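Local coordinates for glycosyl hydrolase family 2, TIM barrel domain protein (Faecalibacterium prausnitzii A2-165, PDB 6ED2) that probably hydrolyses beta-glucuronides, as a family 2 glycoside hydrolase and gut bacterial beta-glucuronidase, at residues 161-173 against 406-419. Sequence-based numbering, arbitrary orientation.
Sequences NNELSETMLPAGT and KETTPALLKNHKAA
L169 lies against helix 409-427, with one methyl on the backbone and the other on the ring of H416. CD1 packs on the backbone at H416 N (3.6 Å) and also meets L412 CD1. CD2 sits over one face of the H416 imidazole, offset toward the rim, in a CH-pi contact 4.2 Å from the ring centroid. The ring itself is held by Y452, whose hydroxyl hydrogen-bonds to ND1. L412 has CG anti to the backbone N (chi1 179°), which carries CD1 onto the loop backbone, 3.5 Å from T167 C. One turn on, N415 ND2 donates to T167 O (2.5 Å, 152° at the hydrogen). The oxygen lies close to the plane of the amide. T167 CG2, anti to its own carbonyl carbon, rests 3.5 Å from T408 CB, with A411 CB beside it. At the upstream end, K406 NZ forms a salt bridge with E166 OE1 (2.7 Å), meeting it on the syn side but 26° out of the carboxylate plane. E166 OE2 bonds to Y187 OH. Cutting E166 back to an alanine is likely to leave the K406 ammonium without its carboxylate and Y187 OH without this partner. The contact joins a loop of the sugar-binding domain to a TIM-barrel helix. Its apolar end relies on shape, while the directional N415 amide bond and the K406-E166 ion pair probably fix how the loop lies along the helix.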
ATOM      1  N   ASN A 161      -7.848   9.475  35.647  1.00 26.00           N
ATOM      2  CA  ASN A 161      -9.066   8.803  35.214  1.00 25.61           C
ATOM      3  C   ASN A 161      -9.410   9.314  33.821  1.00 27.08           C
ATOM      4  O   ASN A 161      -9.220  10.498  33.528  1.00 26.73           O
ATOM      5  CB  ASN A 161     -10.215   9.067  36.208  1.00 27.49           C
ATOM      6  CG  ASN A 161     -11.495   8.333  35.841  1.00 24.47           C
ATOM      7  OD1 ASN A 161     -12.252   8.789  34.999  1.00 27.43           O
ATOM      8  ND2 ASN A 161     -11.722   7.180  36.454  1.00 26.62           N
ATOM      9  N   ASN A 162      -9.890   8.422  32.948  1.00 26.92           N
ATOM     10  CA  ASN A 162     -10.205   8.825  31.580  1.00 28.44           C
ATOM     11  C   ASN A 162     -11.648   8.519  31.197  1.00 28.93           C
ATOM     12  O   ASN A 162     -11.970   8.447  30.002  1.00 25.24           O
ATOM     13  CB  ASN A 162      -9.242   8.163  30.592  1.00 24.48           C
ATOM     14  CG  ASN A 162      -9.391   6.657  30.557  1.00 25.95           C
ATOM     15  OD1 ASN A 162     -10.062   6.069  31.405  1.00 26.37           O
ATOM     16  ND2 ASN A 162      -8.752   6.018  29.573  1.00 27.82           N
ATOM     17  N   GLU A 163     -12.520   8.325  32.181  1.00 30.20           N
ATOM     18  CA  GLU A 163     -13.922   8.076  31.887  1.00 31.31           C
ATOM     19  C   GLU A 163     -14.573   9.323  31.304  1.00 29.45           C
ATOM     20  O   GLU A 163     -14.198  10.457  31.616  1.00 27.59           O
ATOM     21  CB  GLU A 163     -14.658   7.618  33.144  1.00 29.54           C
ATOM     22  CG  GLU A 163     -14.269   6.225  33.548  1.00 33.98           C
ATOM     23  CD  GLU A 163     -14.816   5.803  34.908  1.00 34.58           C
ATOM     24  OE1 GLU A 163     -14.055   5.825  35.891  1.00 36.70           O
ATOM     25  OE2 GLU A 163     -15.991   5.404  34.984  1.00 39.43           O
ATOM     26  N   LEU A 164     -15.534   9.093  30.417  1.00 30.34           N
ATOM     27  CA  LEU A 164     -16.270  10.145  29.741  1.00 32.08           C
ATOM     28  C   LEU A 164     -17.668  10.307  30.335  1.00 32.27           C
ATOM     29  O   LEU A 164     -18.289   9.344  30.791  1.00 31.07           O
ATOM     30  CB  LEU A 164     -16.369   9.828  28.252  1.00 31.92           C
ATOM     31  CG  LEU A 164     -15.027   9.781  27.513  1.00 32.10           C
ATOM     32  CD1 LEU A 164     -15.256   9.455  26.046  1.00 27.48           C
ATOM     33  CD2 LEU A 164     -14.261  11.100  27.682  1.00 25.85           C
ATOM     34  N   SER A 165     -18.169  11.540  30.311  1.00 33.23           N
ATOM     35  CA  SER A 165     -19.534  11.825  30.751  1.00 32.68           C
ATOM     36  C   SER A 165     -20.069  12.996  29.940  1.00 32.54           C
ATOM     37  O   SER A 165     -19.358  13.587  29.119  1.00 31.41           O
ATOM     38  CB  SER A 165     -19.595  12.145  32.248  1.00 25.17           C
ATOM     39  OG  SER A 165     -19.158  13.482  32.447  1.00 31.32           O
ATOM     40  N   GLU A 166     -21.333  13.342  30.194  1.00 30.53           N
ATOM     41  CA  GLU A 166     -22.000  14.445  29.524  1.00 34.97           C
ATOM     42  C   GLU A 166     -21.807  15.779  30.242  1.00 36.56           C
ATOM     43  O   GLU A 166     -22.395  16.783  29.823  1.00 29.31           O
ATOM     44  CB  GLU A 166     -23.494  14.141  29.373  1.00 37.19           C
ATOM     45  CG  GLU A 166     -23.759  12.844  28.627  1.00 40.17           C
ATOM     46  CD  GLU A 166     -25.233  12.619  28.308  1.00 43.47           C
ATOM     47  OE1 GLU A 166     -26.095  13.266  28.944  1.00 43.36           O
ATOM     48  OE2 GLU A 166     -25.520  11.814  27.390  1.00 42.85           O
ATOM     49  N   THR A 167     -21.003  15.819  31.306  1.00 30.99           N
ATOM     50  CA  THR A 167     -20.746  17.070  32.009  1.00 33.78           C
ATOM     51  C   THR A 167     -19.300  17.540  31.874  1.00 33.76           C
ATOM     52  O   THR A 167     -18.904  18.486  32.564  1.00 31.76           O
ATOM     53  CB  THR A 167     -21.124  16.943  33.491  1.00 33.99           C
ATOM     54  OG1 THR A 167     -20.542  15.757  34.040  1.00 34.28           O
ATOM     55  CG2 THR A 167     -22.630  16.867  33.650  1.00 28.38           C
ATOM     56  N   MET A 168     -18.512  16.936  30.987  1.00 30.79           N
ATOM     57  CA  MET A 168     -17.104  17.275  30.838  1.00 27.31           C
ATOM     58  C   MET A 168     -16.799  17.693  29.403  1.00 30.41           C
ATOM     59  O   MET A 168     -17.572  17.458  28.472  1.00 27.54           O
ATOM     60  CB  MET A 168     -16.209  16.086  31.210  1.00 30.95           C
ATOM     61  CG  MET A 168     -16.441  14.890  30.288  1.00 34.90           C
ATOM     62  SD  MET A 168     -15.312  13.510  30.561  1.00 34.25           S
ATOM     63  CE  MET A 168     -13.810  14.122  29.759  1.00 26.22           C
ATOM     64  N   LEU A 169     -15.629  18.294  29.237  1.00 29.45           N
ATOM     65  CA  LEU A 169     -15.080  18.613  27.934  1.00 28.88           C
ATOM     66  C   LEU A 169     -13.846  17.754  27.698  1.00 30.15           C
ATOM     67  O   LEU A 169     -12.844  17.924  28.414  1.00 29.90           O
ATOM     68  CB  LEU A 169     -14.719  20.090  27.869  1.00 29.02           C
ATOM     69  CG  LEU A 169     -15.834  21.129  27.769  1.00 28.99           C
ATOM     70  CD1 LEU A 169     -16.629  21.283  29.066  1.00 26.68           C
ATOM     71  CD2 LEU A 169     -15.172  22.430  27.413  1.00 27.35           C
ATOM     72  N   PRO A 170     -13.841  16.836  26.714  1.00 29.37           N
ATOM     73  CA  PRO A 170     -14.896  16.570  25.726  1.00 26.02           C
ATOM     74  C   PRO A 170     -15.963  15.611  26.249  1.00 28.67           C
ATOM     75  O   PRO A 170     -15.731  14.899  27.228  1.00 30.70           O
ATOM     76  CB  PRO A 170     -14.125  15.936  24.573  1.00 31.45           C
ATOM     77  CG  PRO A 170     -13.034  15.152  25.272  1.00 27.77           C
ATOM     78  CD  PRO A 170     -12.662  15.970  26.500  1.00 26.21           C
ATOM     79  N   ALA A 171     -17.117  15.579  25.591  1.00 31.40           N
ATOM     80  CA  ALA A 171     -18.287  14.882  26.111  1.00 28.26           C
ATOM     81  C   ALA A 171     -18.412  13.475  25.538  1.00 28.21           C
ATOM     82  O   ALA A 171     -18.064  13.209  24.384  1.00 27.96           O
ATOM     83  CB  ALA A 171     -19.555  15.677  25.793  1.00 26.98           C
ATOM     84  N   GLY A 172     -18.938  12.575  26.350  1.00 29.97           N
ATOM     85  CA  GLY A 172     -19.241  11.248  25.856  1.00 30.04           C
ATOM     86  C   GLY A 172     -19.887  10.455  26.955  1.00 33.94           C
ATOM     87  O   GLY A 172     -20.421  11.024  27.908  1.00 33.27           O
ATOM     88  N   THR A 173     -19.845   9.134  26.822  1.00 32.03           N
ATOM     89  CA  THR A 173     -20.273   8.265  27.907  1.00 33.18           C
ATOM     90  C   THR A 173     -19.286   7.111  27.998  1.00 38.39           C
ATOM     91  O   THR A 173     -18.345   7.005  27.201  1.00 40.26           O
ATOM     92  CB  THR A 173     -21.722   7.780  27.706  1.00 35.44           C
ATOM     93  OG1 THR A 173     -22.100   6.946  28.806  1.00 41.71           O
ATOM     94  CG2 THR A 173     -21.884   6.984  26.406  1.00 27.08           C
ATOM     95  N   LYS A 406     -30.683  19.185  28.622  1.00 39.44           N
ATOM     96  CA  LYS A 406     -30.420  18.164  29.624  1.00 39.26           C
ATOM     97  C   LYS A 406     -30.349  18.797  31.008  1.00 33.77           C
ATOM     98  O   LYS A 406     -29.906  19.935  31.173  1.00 33.92           O
ATOM     99  CB  LYS A 406     -29.113  17.415  29.308  1.00 34.76           C
ATOM    100  CG  LYS A 406     -29.187  16.489  28.091  1.00 37.25           C
ATOM    101  CD  LYS A 406     -27.815  15.877  27.774  1.00 39.14           C
ATOM    102  CE  LYS A 406     -27.907  14.839  26.675  1.00 33.62           C
ATOM    103  NZ  LYS A 406     -28.182  13.483  27.228  1.00 38.41           N
ATOM    104  N   GLU A 407     -30.817  18.045  32.005  1.00 33.40           N
ATOM    105  CA  GLU A 407     -30.688  18.462  33.395  1.00 36.13           C
ATOM    106  C   GLU A 407     -29.242  18.763  33.771  1.00 38.72           C
ATOM    107  O   GLU A 407     -28.993  19.576  34.661  1.00 39.80           O
ATOM    108  CB  GLU A 407     -31.247  17.369  34.316  1.00 37.63           C
ATOM    109  CG  GLU A 407     -30.501  16.022  34.179  1.00 58.62           C
ATOM    110  CD  GLU A 407     -31.096  14.861  34.997  1.00 78.87           C
ATOM    111  OE1 GLU A 407     -32.110  15.053  35.713  1.00 81.52           O
ATOM    112  OE2 GLU A 407     -30.527  13.743  34.914  1.00 80.08           O
ATOM    113  N   THR A 408     -28.276  18.115  33.121  1.00 37.51           N
ATOM    114  CA  THR A 408     -26.876  18.236  33.509  1.00 30.70           C
ATOM    115  C   THR A 408     -26.199  19.463  32.915  1.00 33.74           C
ATOM    116  O   THR A 408     -25.040  19.726  33.243  1.00 37.35           O
ATOM    117  CB  THR A 408     -26.127  16.972  33.093  1.00 31.82           C
ATOM    118  OG1 THR A 408     -26.432  16.667  31.726  1.00 35.27           O
ATOM    119  CG2 THR A 408     -26.541  15.796  33.965  1.00 29.51           C
ATOM    120  N   THR A 409     -26.898  20.210  32.061  1.00 33.04           N
ATOM    121  CA  THR A 409     -26.329  21.388  31.411  1.00 34.22           C
ATOM    122  C   THR A 409     -25.672  22.390  32.362  1.00 36.80           C
ATOM    123  O   THR A 409     -24.609  22.926  31.998  1.00 33.29           O
ATOM    124  CB  THR A 409     -27.431  22.072  30.576  1.00 35.27           C
ATOM    125  OG1 THR A 409     -28.038  21.111  29.698  1.00 32.61           O
ATOM    126  CG2 THR A 409     -26.879  23.258  29.757  1.00 27.66           C
ATOM    127  N   PRO A 410     -26.230  22.719  33.542  1.00 36.88           N
ATOM    128  CA  PRO A 410     -25.525  23.685  34.407  1.00 36.04           C
ATOM    129  C   PRO A 410     -24.151  23.203  34.828  1.00 34.48           C
ATOM    130  O   PRO A 410     -23.219  24.013  34.908  1.00 29.14           O
ATOM    131  CB  PRO A 410     -26.468  23.847  35.616  1.00 29.72           C
ATOM    132  CG  PRO A 410     -27.827  23.477  35.096  1.00 31.60           C
ATOM    133  CD  PRO A 410     -27.549  22.356  34.104  1.00 35.62           C
ATOM    134  N   ALA A 411     -24.010  21.903  35.109  1.00 27.51           N
ATOM    135  CA  ALA A 411     -22.708  21.349  35.462  1.00 32.70           C
ATOM    136  C   ALA A 411     -21.752  21.400  34.274  1.00 34.10           C
ATOM    137  O   ALA A 411     -20.589  21.788  34.423  1.00 35.23           O
ATOM    138  CB  ALA A 411     -22.866  19.908  35.963  1.00 26.38           C
ATOM    139  N   LEU A 412     -22.237  21.043  33.081  1.00 30.70           N
ATOM    140  CA  LEU A 412     -21.410  21.148  31.885  1.00 30.37           C
ATOM    141  C   LEU A 412     -20.924  22.578  31.681  1.00 33.03           C
ATOM    142  O   LEU A 412     -19.731  22.813  31.443  1.00 32.95           O
ATOM    143  CB  LEU A 412     -22.188  20.659  30.666  1.00 29.28           C
ATOM    144  CG  LEU A 412     -21.431  20.735  29.341  1.00 28.63           C
ATOM    145  CD1 LEU A 412     -20.221  19.790  29.361  1.00 27.58           C
ATOM    146  CD2 LEU A 412     -22.378  20.379  28.202  1.00 29.06           C
ATOM    147  N   LEU A 413     -21.833  23.549  31.787  1.00 31.23           N
ATOM    148  CA  LEU A 413     -21.447  24.939  31.569  1.00 32.58           C
ATOM    149  C   LEU A 413     -20.365  25.373  32.552  1.00 33.69           C
ATOM    150  O   LEU A 413     -19.442  26.111  32.183  1.00 29.41           O
ATOM    151  CB  LEU A 413     -22.675  25.835  31.684  1.00 28.23           C
ATOM    152  CG  LEU A 413     -22.463  27.330  31.475  1.00 34.03           C
ATOM    153  CD1 LEU A 413     -21.986  27.635  30.051  1.00 25.54           C
ATOM    154  CD2 LEU A 413     -23.766  28.059  31.782  1.00 32.03           C
ATOM    155  N   LYS A 414     -20.456  24.913  33.805  1.00 32.54           N
ATOM    156  CA  LYS A 414     -19.437  25.242  34.800  1.00 34.96           C
ATOM    157  C   LYS A 414     -18.051  24.777  34.352  1.00 33.33           C
ATOM    158  O   LYS A 414     -17.079  25.542  34.406  1.00 37.31           O
ATOM    159  CB  LYS A 414     -19.811  24.623  36.150  1.00 37.38           C
ATOM    160  CG  LYS A 414     -18.968  25.104  37.332  1.00 44.31           C
ATOM    161  CD  LYS A 414     -19.577  24.664  38.671  1.00 55.37           C
ATOM    162  CE  LYS A 414     -18.721  25.091  39.867  1.00 58.64           C
ATOM    163  NZ  LYS A 414     -17.514  24.223  40.017  1.00 65.93           N
ATOM    164  N   ASN A 415     -17.943  23.523  33.895  1.00 28.27           N
ATOM    165  CA  ASN A 415     -16.667  23.014  33.391  1.00 32.68           C
ATOM    166  C   ASN A 415     -16.242  23.742  32.123  1.00 30.78           C
ATOM    167  O   ASN A 415     -15.049  23.998  31.917  1.00 33.26           O
ATOM    168  CB  ASN A 415     -16.765  21.505  33.150  1.00 30.87           C
ATOM    169  CG  ASN A 415     -16.896  20.723  34.452  1.00 36.06           C
ATOM    170  OD1 ASN A 415     -16.490  21.201  35.507  1.00 41.20           O
ATOM    171  ND2 ASN A 415     -17.484  19.533  34.386  1.00 35.69           N
ATOM    172  N   HIS A 416     -17.204  24.104  31.272  1.00 28.72           N
ATOM    173  CA  HIS A 416     -16.879  24.834  30.051  1.00 29.38           C
ATOM    174  C   HIS A 416     -16.312  26.213  30.373  1.00 29.10           C
ATOM    175  O   HIS A 416     -15.319  26.645  29.775  1.00 25.69           O
ATOM    176  CB  HIS A 416     -18.134  24.923  29.181  1.00 29.95           C
ATOM    177  CG  HIS A 416     -17.879  25.292  27.756  1.00 27.76           C
ATOM    178  ND1 HIS A 416     -18.783  25.014  26.750  1.00 26.62           N
ATOM    179  CD2 HIS A 416     -16.849  25.946  27.165  1.00 29.33           C
ATOM    180  CE1 HIS A 416     -18.321  25.482  25.603  1.00 27.45           C
ATOM    181  NE2 HIS A 416     -17.147  26.048  25.824  1.00 27.91           N
ATOM    182  N   LYS A 417     -16.910  26.903  31.346  1.00 30.91           N
ATOM    183  CA  LYS A 417     -16.401  28.208  31.749  1.00 30.21           C
ATOM    184  C   LYS A 417     -14.984  28.106  32.306  1.00 29.36           C
ATOM    185  O   LYS A 417     -14.132  28.952  32.012  1.00 31.41           O
ATOM    186  CB  LYS A 417     -17.337  28.827  32.786  1.00 31.85           C
ATOM    187  CG  LYS A 417     -18.587  29.446  32.197  1.00 32.91           C
ATOM    188  CD  LYS A 417     -19.580  29.805  33.300  1.00 36.05           C
ATOM    189  CE  LYS A 417     -20.596  30.834  32.807  1.00 42.28           C
ATOM    190  NZ  LYS A 417     -21.667  31.124  33.816  1.00 43.36           N
ATOM    191  N   ALA A 418     -14.721  27.082  33.118  1.00 26.27           N
ATOM    192  CA  ALA A 418     -13.390  26.891  33.696  1.00 32.27           C
ATOM    193  C   ALA A 418     -12.345  26.637  32.616  1.00 31.88           C
ATOM    194  O   ALA A 418     -11.280  27.267  32.601  1.00 28.66           O
ATOM    195  CB  ALA A 418     -13.423  25.725  34.684  1.00 27.68           C
ATOM    196  N   ALA A 419     -12.638  25.707  31.701  1.00 26.69           N
ATOM    197  CA  ALA A 419     -11.741  25.441  30.584  1.00 26.98           C
ATOM    198  C   ALA A 419     -11.485  26.700  29.770  1.00 28.04           C
ATOM    199  O   ALA A 419     -10.336  27.001  29.415  1.00 24.44           O
ATOM    200  CB  ALA A 419     -12.330  24.333  29.706  1.00 26.94           C
TER